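Local coordinates for epidermin modifying enzyme EPID (Staphylococcus epidermidis, PDB 1G63), which catalyses the FMN-dependent oxidative decarboxylation of the C-terminal cysteine of the epidermin precursor peptide, forming a carbon-carbon double bond, at residues N115-M120 and R155-I160; D144-F149 and N159-N164. All blocks are in the same frame, centred on the assembly; numbering follows the deposited sequence.

Contact 1 of 2, residues N115-M120 and R155-I160. With FMN (flavin mononucleotide), chain N.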
loop_
_atom_site.group_PDB
_atom_site.type_symbol
_atom_site.label_atom_id
_atom_site.label_comp_id
_atom_site.label_asym_id
_atom_site.label_seq_id
_atom_site.Cartn_x
_atom_site.Cartn_y
_atom_site.Cartn_z
ATOM N N ASN B 115 -10.871 9.858 35.269
ATOM C CA ASN B 115 -12.094 9.223 34.793
ATOM C C ASN B 115 -11.791 7.779 34.426
ATOM O O ASN B 115 -10.980 7.506 33.540
ATOM C CB ASN B 115 -12.687 9.934 33.585
ATOM C CG ASN B 115 -14.024 9.332 33.167
ATOM O OD1 ASN B 115 -14.123 8.653 32.147
ATOM N ND2 ASN B 115 -15.059 9.564 33.977
ATOM N N MET B 116 -12.451 6.860 35.118
ATOM C CA MET B 116 -12.245 5.443 34.900
ATOM C C MET B 116 -13.285 4.691 35.712
ATOM O O MET B 116 -13.967 5.278 36.549
ATOM C CB MET B 116 -10.853 5.046 35.390
ATOM C CG MET B 116 -10.646 5.331 36.879
ATOM S SD MET B 116 -8.946 5.160 37.461
ATOM C CE MET B 116 -8.266 6.774 36.993
ATOM N N ASN B 117 -13.400 3.393 35.466
ATOM C CA ASN B 117 -14.337 2.577 36.205
ATOM C C ASN B 117 -13.878 2.551 37.655
ATOM O O ASN B 117 -12.683 2.626 37.932
ATOM C CB ASN B 117 -14.368 1.164 35.638
ATOM C CG ASN B 117 -15.363 0.279 36.346
ATOM O OD1 ASN B 117 -15.087 -0.251 37.424
ATOM N ND2 ASN B 117 -16.532 0.122 35.752
ATOM N N ILE B 118 -14.834 2.453 38.573
ATOM C CA ILE B 118 -14.539 2.436 40.003
ATOM C C ILE B 118 -13.489 1.400 40.431
ATOM O O ILE B 118 -12.685 1.670 41.318
ATOM C CB ILE B 118 -15.839 2.225 40.824
ATOM C CG1 ILE B 118 -15.549 2.400 42.315
ATOM C CG2 ILE B 118 -16.419 0.856 40.538
ATOM C CD1 ILE B 118 -15.048 3.791 42.682
ATOM N N ARG B 119 -13.486 0.226 39.806
ATOM C CA ARG B 119 -12.518 -0.802 40.173
ATOM C C ARG B 119 -11.081 -0.402 39.849
ATOM O O ARG B 119 -10.161 -0.751 40.581
ATOM C CB ARG B 119 -12.843 -2.132 39.490
ATOM C CG ARG B 119 -11.757 -3.189 39.705
ATOM C CD ARG B 119 -12.263 -4.599 39.455
ATOM N NE ARG B 119 -13.241 -5.014 40.443
ATOM C CZ ARG B 119 -14.103 -6.014 40.308
ATOM N NH1 ARG B 119 -14.935 -6.272 41.307
ATOM N NH2 ARG B 119 -14.150 -6.742 39.194
ATOM N N MET B 120 -10.889 0.319 38.749
ATOM C CA MET B 120 -9.553 0.770 38.360
ATOM C C MET B 120 -9.083 1.822 39.358
ATOM O O MET B 120 -7.896 1.902 39.695
ATOM C CB MET B 120 -9.576 1.393 36.963
ATOM C CG MET B 120 -9.922 0.427 35.837
ATOM S SD MET B 120 -10.021 1.284 34.255
ATOM C CE MET B 120 -8.251 1.607 33.948
ATOM N N ARG B 155 -28.228 -4.902 40.135
ATOM C CA ARG B 155 -27.808 -4.118 41.291
ATOM C C ARG B 155 -27.452 -2.665 40.964
ATOM O O ARG B 155 -27.220 -2.307 39.808
ATOM C CB ARG B 155 -26.591 -4.781 41.952
ATOM C CG ARG B 155 -26.848 -6.142 42.589
ATOM C CD ARG B 155 -27.708 -6.023 43.845
ATOM N NE ARG B 155 -27.746 -7.268 44.614
ATOM C CZ ARG B 155 -28.388 -7.420 45.772
ATOM N NH1 ARG B 155 -29.054 -6.406 46.308
ATOM N NH2 ARG B 155 -28.362 -8.590 46.402
ATOM N N TYR B 156 -27.431 -1.836 42.008
ATOM C CA TYR B 156 -27.056 -0.430 41.906
ATOM C C TYR B 156 -25.622 -0.404 42.409
ATOM O O TYR B 156 -25.291 -1.103 43.368
ATOM C CB TYR B 156 -27.911 0.450 42.824
ATOM C CG TYR B 156 -29.165 0.993 42.194
ATOM C CD1 TYR B 156 -30.304 0.201 42.061
ATOM C CD2 TYR B 156 -29.212 2.306 41.720
ATOM C CE1 TYR B 156 -31.462 0.702 41.471
ATOM C CE2 TYR B 156 -30.364 2.817 41.125
ATOM C CZ TYR B 156 -31.486 2.009 41.006
ATOM O OH TYR B 156 -32.630 2.503 40.422
ATOM N N LYS B 157 -24.772 0.395 41.778
ATOM C CA LYS B 157 -23.379 0.460 42.196
ATOM C C LYS B 157 -22.853 1.885 42.219
ATOM O O LYS B 157 -23.369 2.761 41.520
ATOM C CB LYS B 157 -22.505 -0.389 41.255
ATOM C CG LYS B 157 -21.039 -0.495 41.681
ATOM C CD LYS B 157 -20.172 -1.237 40.664
ATOM C CE LYS B 157 -20.038 -0.457 39.350
ATOM N NZ LYS B 157 -19.079 -1.071 38.372
ATOM N N ASN B 158 -21.831 2.110 43.040
ATOM C CA ASN B 158 -21.193 3.416 43.123
ATOM C C ASN B 158 -20.370 3.504 41.838
ATOM O O ASN B 158 -19.728 2.533 41.444
ATOM C CB ASN B 158 -20.264 3.486 44.336
ATOM C CG ASN B 158 -19.788 4.900 44.625
ATOM O OD1 ASN B 158 -18.756 5.100 45.265
ATOM N ND2 ASN B 158 -20.548 5.888 44.166
ATOM N N ASN B 159 -20.394 4.661 41.187
ATOM C CA ASN B 159 -19.663 4.853 39.941
ATOM C C ASN B 159 -19.105 6.272 39.846
ATOM O O ASN B 159 -19.762 7.221 40.269
ATOM C CB ASN B 159 -20.603 4.594 38.757
ATOM C CG ASN B 159 -20.816 3.105 38.486
ATOM O OD1 ASN B 159 -21.937 2.661 38.212
ATOM N ND2 ASN B 159 -19.733 2.332 38.543
ATOM N N ILE B 160 -17.894 6.424 39.303
ATOM C CA ILE B 160 -17.333 7.763 39.163
ATOM C C ILE B 160 -17.986 8.381 37.920
ATOM O O ILE B 160 -18.353 7.674 36.981
ATOM C CB ILE B 160 -15.754 7.758 39.035
ATOM C CG1 ILE B 160 -15.332 7.622 37.582
ATOM C CG2 ILE B 160 -15.136 6.641 39.874
ATOM C CD1 ILE B 160 -14.998 8.932 36.944
HETATM N N1 FMN N . -9.069 3.872 30.782
HETATM C C2 FMN N . -9.326 4.816 31.742
HETATM O O2 FMN N . -8.504 5.225 32.511
HETATM N N3 FMN N . -10.653 5.350 31.847
HETATM C C4 FMN N . -11.701 4.996 31.068
HETATM O O4 FMN N . -12.820 5.497 31.259
HETATM C C4A FMN N . -11.434 3.964 30.059
HETATM N N5 FMN N . -12.381 3.579 29.212
HETATM C C5A FMN N . -12.063 2.750 28.174
HETATM C C6 FMN N . -13.076 2.407 27.176
HETATM C C7 FMN N . -12.868 1.481 26.194
HETATM C C7M FMN N . -13.955 1.157 25.158
HETATM C C8 FMN N . -11.498 0.976 25.969
HETATM C C8M FMN N . -11.178 0.057 24.815
HETATM C C9 FMN N . -10.531 1.270 26.925
HETATM C C9A FMN N . -10.753 2.132 28.017
HETATM N N10 FMN N . -9.787 2.483 29.010
HETATM C C10 FMN N . -10.038 3.456 29.969
HETATM C "C1'" FMN N . -8.427 1.931 28.920
HETATM C "C2'" FMN N . -7.510 2.939 28.184
HETATM O "O2'" FMN N . -7.950 3.296 26.873
HETATM C "C3'" FMN N . -6.093 2.378 28.083
HETATM O "O3'" FMN N . -5.547 2.198 29.430
HETATM C "C4'" FMN N . -5.111 3.207 27.267
HETATM O "O4'" FMN N . -3.863 2.496 27.074
HETATM C "C5'" FMN N . -4.824 4.587 27.838
HETATM O "O5'" FMN N . -3.986 5.342 26.937
HETATM P P FMN N . -3.766 6.909 27.060
HETATM O O1P FMN N . -3.244 7.173 28.438
HETATM O O2P FMN N . -5.055 7.575 26.763
HETATM O O3P FMN N . -2.699 7.231 25.952
HETATM O O HOH W 1 -17.331 3.636 37.641
#
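Ile118 N, Asn159 ND2 and Ile160 N converge on one water, which accepts from all three; its oxygen lies 2.9 Å from both Ile118 N and Asn159 ND2. The water joins the PXMNXXMW motif of the flavin-containing Cys decarboxylases, which runs from the end of parallel strand 110-114 of the Rossmann-like sheet into helix 118-121, to strand 156-161 of a beta hairpin. Beside it the apolar packing is thin: CD1 of Ile118 meets CG2 of Ile160 at 4.0 Å, the two side chains running past each other in opposite senses. On its other branch, CG2 of Ile118 lies 3.8 Å from Asn158 O and 3.9 Å from NZ of Lys157. The bend of Lys157 at chi3 (67°) sets its amine beside this CG2, near the Asn117 amide; Glu150 is a long, weak ionic partner. Asn117, the helix N-cap, takes Arg119 N on OD1 at 2.9 Å, nearly straight at 167°, which fixes its amide at the helix start. Ile68 of a second subunit packs on this asparagine. At the far end of the loop the flavin is read by backbone: FMN N3 donates to Asn115 O at 2.8 Å and 168°.

Contact 2 of 2, residues D144-F149 and N159-N164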
loop_
_atom_site.group_PDB
_atom_site.type_symbol
_atom_site.label_atom_id
_atom_site.label_comp_id
_atom_site.label_asym_id
_atom_site.label_seq_id
_atom_site.Cartn_x
_atom_site.Cartn_y
_atom_site.Cartn_z
ATOM N N ASP B 144 -16.034 12.669 40.717
ATOM C CA ASP B 144 -17.415 12.711 41.181
ATOM C C ASP B 144 -17.935 11.275 41.170
ATOM O O ASP B 144 -17.410 10.426 40.440
ATOM C CB ASP B 144 -18.263 13.607 40.265
ATOM C CG ASP B 144 -17.868 15.069 40.362
ATOM O OD1 ASP B 144 -17.899 15.610 41.484
ATOM O OD2 ASP B 144 -17.522 15.677 39.330
ATOM N N MET B 145 -18.952 11.004 41.984
ATOM C CA MET B 145 -19.521 9.661 42.076
ATOM C C MET B 145 -20.998 9.665 42.474
ATOM O O MET B 145 -21.391 10.296 43.461
ATOM C CB MET B 145 -18.732 8.833 43.097
ATOM C CG MET B 145 -17.224 8.864 42.896
ATOM S SD MET B 145 -16.378 7.648 43.888
ATOM C CE MET B 145 -16.132 8.551 45.409
ATOM N N ASN B 146 -21.821 8.965 41.702
ATOM C CA ASN B 146 -23.241 8.880 42.015
ATOM C C ASN B 146 -23.654 7.410 41.986
ATOM O O ASN B 146 -22.892 6.559 41.532
ATOM C CB ASN B 146 -24.072 9.700 41.017
ATOM C CG ASN B 146 -24.309 8.975 39.699
ATOM O OD1 ASN B 146 -23.368 8.621 38.989
ATOM N ND2 ASN B 146 -25.577 8.758 39.365
ATOM N N LYS B 147 -24.849 7.113 42.487
ATOM C CA LYS B 147 -25.346 5.742 42.511
ATOM C C LYS B 147 -26.186 5.492 41.266
ATOM O O LYS B 147 -27.337 5.920 41.176
ATOM C CB LYS B 147 -26.169 5.514 43.778
ATOM C CG LYS B 147 -25.427 5.934 45.032
ATOM C CD LYS B 147 -24.139 5.139 45.188
ATOM C CE LYS B 147 -23.092 5.910 45.985
ATOM N NZ LYS B 147 -23.523 6.207 47.372
ATOM N N SER B 148 -25.595 4.797 40.302
ATOM C CA SER B 148 -26.273 4.511 39.051
ATOM C C SER B 148 -26.669 3.055 38.932
ATOM O O SER B 148 -25.971 2.162 39.418
ATOM C CB SER B 148 -25.373 4.874 37.870
ATOM O OG SER B 148 -24.250 4.012 37.811
ATOM N N PHE B 149 -27.798 2.825 38.275
ATOM C CA PHE B 149 -28.272 1.472 38.060
ATOM C C PHE B 149 -27.496 0.922 36.878
ATOM O O PHE B 149 -27.033 1.671 36.015
ATOM C CB PHE B 149 -29.773 1.458 37.738
ATOM C CG PHE B 149 -30.336 0.075 37.511
ATOM C CD1 PHE B 149 -30.332 -0.872 38.535
ATOM C CD2 PHE B 149 -30.858 -0.286 36.271
ATOM C CE1 PHE B 149 -30.838 -2.158 38.326
ATOM C CE2 PHE B 149 -31.367 -1.572 36.050
ATOM C CZ PHE B 149 -31.355 -2.508 37.082
ATOM N N ASN B 159 -20.394 4.661 41.187
ATOM C CA ASN B 159 -19.663 4.853 39.941
ATOM C C ASN B 159 -19.105 6.272 39.846
ATOM O O ASN B 159 -19.762 7.221 40.269
ATOM C CB ASN B 159 -20.603 4.594 38.757
ATOM C CG ASN B 159 -20.816 3.105 38.486
ATOM O OD1 ASN B 159 -21.937 2.661 38.212
ATOM N ND2 ASN B 159 -19.733 2.332 38.543
ATOM N N ILE B 160 -17.894 6.424 39.303
ATOM C CA ILE B 160 -17.333 7.763 39.163
ATOM C C ILE B 160 -17.986 8.381 37.920
ATOM O O ILE B 160 -18.353 7.674 36.981
ATOM C CB ILE B 160 -15.754 7.758 39.035
ATOM C CG1 ILE B 160 -15.332 7.622 37.582
ATOM C CG2 ILE B 160 -15.136 6.641 39.874
ATOM C CD1 ILE B 160 -14.998 8.932 36.944
ATOM N N THR B 161 -18.166 9.693 37.930
ATOM C CA THR B 161 -18.790 10.368 36.803
ATOM C C THR B 161 -17.960 11.542 36.309
ATOM O O THR B 161 -17.009 11.962 36.954
ATOM C CB THR B 161 -20.188 10.907 37.177
ATOM O OG1 THR B 161 -20.067 11.864 38.236
ATOM C CG2 THR B 161 -21.088 9.777 37.627
ATOM N N MET B 162 -18.338 12.072 35.155
ATOM C CA MET B 162 -17.639 13.211 34.585
ATOM C C MET B 162 -17.959 14.499 35.357
ATOM O O MET B 162 -19.079 14.695 35.839
ATOM C CB MET B 162 -18.009 13.361 33.099
ATOM C CG MET B 162 -17.345 12.326 32.169
ATOM S SD MET B 162 -15.590 12.655 31.755
ATOM C CE MET B 162 -14.872 12.227 33.189
ATOM N N PRO B 163 -16.969 15.394 35.483
ATOM C CA PRO B 163 -17.137 16.664 36.194
ATOM C C PRO B 163 -18.069 17.635 35.461
ATOM O O PRO B 163 -17.997 17.772 34.240
ATOM C CB PRO B 163 -15.716 17.230 36.256
ATOM C CG PRO B 163 -14.818 16.068 35.919
ATOM C CD PRO B 163 -15.612 15.294 34.921
ATOM N N ASN B 164 -18.934 18.307 36.211
ATOM C CA ASN B 164 -19.834 19.308 35.647
ATOM C C ASN B 164 -18.908 20.468 35.236
ATOM O O ASN B 164 -17.836 20.633 35.816
ATOM C CB ASN B 164 -20.840 19.736 36.728
ATOM C CG ASN B 164 -21.680 20.936 36.318
ATOM O OD1 ASN B 164 -21.216 22.083 36.362
ATOM N ND2 ASN B 164 -22.926 20.679 35.916
HETATM O O HOH W 2 -15.527 13.817 38.032
#
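The carboxylate of Asp144 is the flat group at the base of a two-stranded antiparallel beta hairpin, strands 144-149 and 156-161: Pro163 CA sits beyond its OD2, close to the carboxylate plane, while a water stands well off that plane, over one face. OD2 of Asp144 reaches the CA side of the proline, 3.3 Å from Pro163 CA, and Tyr141 OH adds a weak bond to the same oxygen. With CG of Asp144 placed beside its own nitrogen (chi1 -68°), OD2 and N of Asp144 share the water, which accepts from N, donates to OD2 and donates to Thr161 O at 2.6 Å, stitching the strands where they begin to part. Asp144 O accepts from Thr161 N at 2.7 Å. The CA of Ile160 makes a CA-H...O contact with Asp144 O at 3.0 Å. Further along, Asn146 and Asn159 form a hydrogen-bonded pair, Asn146 N reaching Asn159 O at 3.1 Å and Asn159 N reaching Asn146 O at 3.2 Å. Between them and the base, Met145 and Ile160 are a non-hydrogen-bonded pair and turn their side chains to one face, CG of Met145 lying 4.3 Å from CB of Ile160; Asp144, Asn146, Asn159 and Thr161 point to the other. Past the strand, Asn164 OD1 accepts from Glu166 N, capping helix 165-172.

In the fold
Contacts 1 and 2 have centres 8 Å apart and share strand 156-161, with Asn159 and Ile160 common to both. Along the chain the order is 115-120, then 144-149, then 155-160 running into 159-164. One flank of the shared strand pairs with 144-149, while its side chains and a water meet the loop leaving the parallel sheet. Lys157 N probably bonds to Ser148 O, continuing the pairing toward the hairpin tip. The hairpin thus projects from the Rossmann-like core and is anchored at its base next to the flavin loop, consistent with the substrate-clamp role such hairpins play in this family.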